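Local coordinates for cytochrome P450 (Rhodococcus erythropolis, PDB 3WEC), which probably acts as a heme-dependent monooxygenase that N-hydroxylates the quinoline ring of aurachin alkaloids, a step essential for their antibiotic activity, at residues 28-33 with 325-330. Numbering follows the deposited sequence.
Sequences PVYARL and MVLLAS
The phenol ring of Y30 lies against the start of helix 328-333, touching L327, A329 and S330 with different parts of its surface. S330 comes over one face near the root of the ring, its CB 4.0 Å from Y30 CG, and its backbone N sits above the same plane, shifted toward the rim. On the outer half, the methyl CB of A329 meets Y30 CE1 obliquely at 3.7 Å, while L327 comes in obliquely near CE2, from the same side of the ring plane as S330, with its CG 4.0 Å from Y30 CE2. With CG anti to the carbonyl carbon (chi1 -72°), the ring projects from helix 27-36 against L327 and the first turn of helix 328-333. L33, one helical turn further on, adds a smaller contact: its CD1 packs 3.9 Å from CD2 of L327, the two side chains meeting at about a right angle. CD2 of L327 thus touches both leucine and tyrosine, lying 4.1 Å from Y30 CE2.

L327, centre of an inverse gamma turn, is the N-cap of helix 328-333, on the link from strand 323-326 of the mixed sheet. The next residue, L328, touches the heme, so the N-terminal helix packs against a connection that also lines the cofactor pocket.

No hydrogen bond joins the two segments. Y30 OH bonds to H301 ND1, and the two rings also meet with their planes inclined at about 45°. The hydroxyl of S330, close beside Y30 CB, bonds to A50 O and to R34 NH1, from the same helix 27-36 as Y30. Between the residues of the two segments the attraction is thus mainly dispersive and hydrophobic, while directional bonds from residues outside them fix the buried hydroxyls, one of these bonds tying S330 to helix 27-36.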
loop_
_atom_site.group_PDB
_atom_site.type_symbol
_atom_site.label_atom_id
_atom_site.label_comp_id
_atom_site.label_asym_id
_atom_site.label_seq_id
_atom_site.Cartn_x
_atom_site.Cartn_y
_atom_site.Cartn_z
ATOM N N PRO A 28 18.480 10.794 -0.254
ATOM C CA PRO A 28 19.295 12.015 -0.359
ATOM C C PRO A 28 18.662 13.047 -1.296
ATOM O O PRO A 28 18.933 14.246 -1.145
ATOM C CB PRO A 28 20.638 11.518 -0.931
ATOM C CG PRO A 28 20.706 10.079 -0.528
ATOM C CD PRO A 28 19.266 9.570 -0.503
ATOM N N VAL A 29 17.843 12.590 -2.250
ATOM C CA VAL A 29 17.202 13.487 -3.217
ATOM C C VAL A 29 15.966 14.118 -2.593
ATOM O O VAL A 29 15.648 15.277 -2.862
ATOM C CB VAL A 29 16.848 12.760 -4.534
ATOM C CG1 VAL A 29 16.047 13.669 -5.462
ATOM C CG2 VAL A 29 18.111 12.236 -5.222
ATOM N N TYR A 30 15.279 13.328 -1.762
ATOM C CA TYR A 30 14.194 13.805 -0.909
ATOM C C TYR A 30 14.724 14.856 0.052
ATOM O O TYR A 30 14.009 15.793 0.404
ATOM C CB TYR A 30 13.605 12.653 -0.081
ATOM C CG TYR A 30 12.755 11.615 -0.826
ATOM C CD1 TYR A 30 12.596 10.331 -0.310
ATOM C CD2 TYR A 30 12.093 11.923 -2.001
ATOM C CE1 TYR A 30 11.820 9.385 -0.950
ATOM C CE2 TYR A 30 11.301 10.974 -2.648
ATOM C CZ TYR A 30 11.167 9.700 -2.127
ATOM O OH TYR A 30 10.389 8.751 -2.796
ATOM N N ALA A 31 15.965 14.674 0.498
ATOM C CA ALA A 31 16.615 15.650 1.351
ATOM C C ALA A 31 16.789 16.994 0.599
ATOM O O ALA A 31 16.326 18.031 1.090
ATOM C CB ALA A 31 17.940 15.116 1.888
ATOM N N ARG A 32 17.411 16.945 -0.590
ATOM C CA ARG A 32 17.561 18.111 -1.480
ATOM C C ARG A 32 16.230 18.845 -1.607
ATOM O O ARG A 32 16.167 20.034 -1.355
ATOM C CB ARG A 32 18.069 17.717 -2.885
ATOM C CG ARG A 32 19.561 17.436 -3.031
ATOM C CD ARG A 32 19.989 17.622 -4.479
ATOM N NE ARG A 32 20.305 19.028 -4.736
ATOM C CZ ARG A 32 20.293 19.628 -5.926
ATOM N NH1 ARG A 32 19.948 18.958 -7.018
ATOM N NH2 ARG A 32 20.608 20.914 -6.025
ATOM N N LEU A 33 15.172 18.120 -1.974
ATOM C CA LEU A 33 13.807 18.671 -2.047
ATOM C C LEU A 33 13.329 19.465 -0.815
ATOM O O LEU A 33 12.797 20.558 -0.964
ATOM C CB LEU A 33 12.783 17.569 -2.364
ATOM C CG LEU A 33 12.533 17.287 -3.847
ATOM C CD1 LEU A 33 11.517 16.162 -4.023
ATOM C CD2 LEU A 33 12.085 18.531 -4.597
ATOM N N MET A 325 1.080 15.150 -5.936
ATOM C CA MET A 325 1.750 13.955 -5.517
ATOM C C MET A 325 2.292 14.214 -4.121
ATOM O O MET A 325 3.173 15.058 -3.946
ATOM C CB MET A 325 2.923 13.743 -6.465
ATOM C CG MET A 325 3.052 12.344 -6.980
ATOM S SD MET A 325 1.643 11.964 -8.027
ATOM C CE MET A 325 2.482 12.121 -9.606
ATOM N N VAL A 326 1.789 13.518 -3.120
ATOM C CA VAL A 326 2.240 13.779 -1.759
ATOM C C VAL A 326 3.336 12.788 -1.372
ATOM O O VAL A 326 3.067 11.594 -1.285
ATOM C CB VAL A 326 1.064 13.707 -0.757
ATOM C CG1 VAL A 326 1.574 13.796 0.670
ATOM C CG2 VAL A 326 0.075 14.824 -1.033
ATOM N N LEU A 327 4.556 13.273 -1.134
ATOM C CA LEU A 327 5.687 12.371 -0.823
ATOM C C LEU A 327 5.731 11.934 0.625
ATOM O O LEU A 327 6.465 12.502 1.438
ATOM C CB LEU A 327 7.030 13.014 -1.174
ATOM C CG LEU A 327 7.748 12.763 -2.501
ATOM C CD1 LEU A 327 6.838 12.387 -3.669
ATOM C CD2 LEU A 327 8.551 14.007 -2.809
ATOM N N LEU A 328 4.923 10.937 0.941
ATOM C CA LEU A 328 4.874 10.318 2.258
ATOM C C LEU A 328 6.259 9.957 2.784
ATOM O O LEU A 328 6.564 10.201 3.960
ATOM C CB LEU A 328 4.008 9.063 2.181
ATOM C CG LEU A 328 2.627 9.097 1.516
ATOM C CD1 LEU A 328 2.051 7.700 1.601
ATOM C CD2 LEU A 328 1.674 10.061 2.211
ATOM N N ALA A 329 7.101 9.392 1.904
ATOM C CA ALA A 329 8.432 8.911 2.248
ATOM C C ALA A 329 9.353 10.072 2.690
ATOM O O ALA A 329 10.100 9.939 3.671
ATOM C CB ALA A 329 9.039 8.135 1.081
ATOM N N SER A 330 9.267 11.197 1.980
ATOM C CA SER A 330 9.981 12.426 2.323
ATOM C C SER A 330 9.532 13.047 3.666
ATOM O O SER A 330 10.343 13.207 4.572
ATOM C CB SER A 330 9.831 13.438 1.191
ATOM O OG SER A 330 10.696 14.505 1.378
#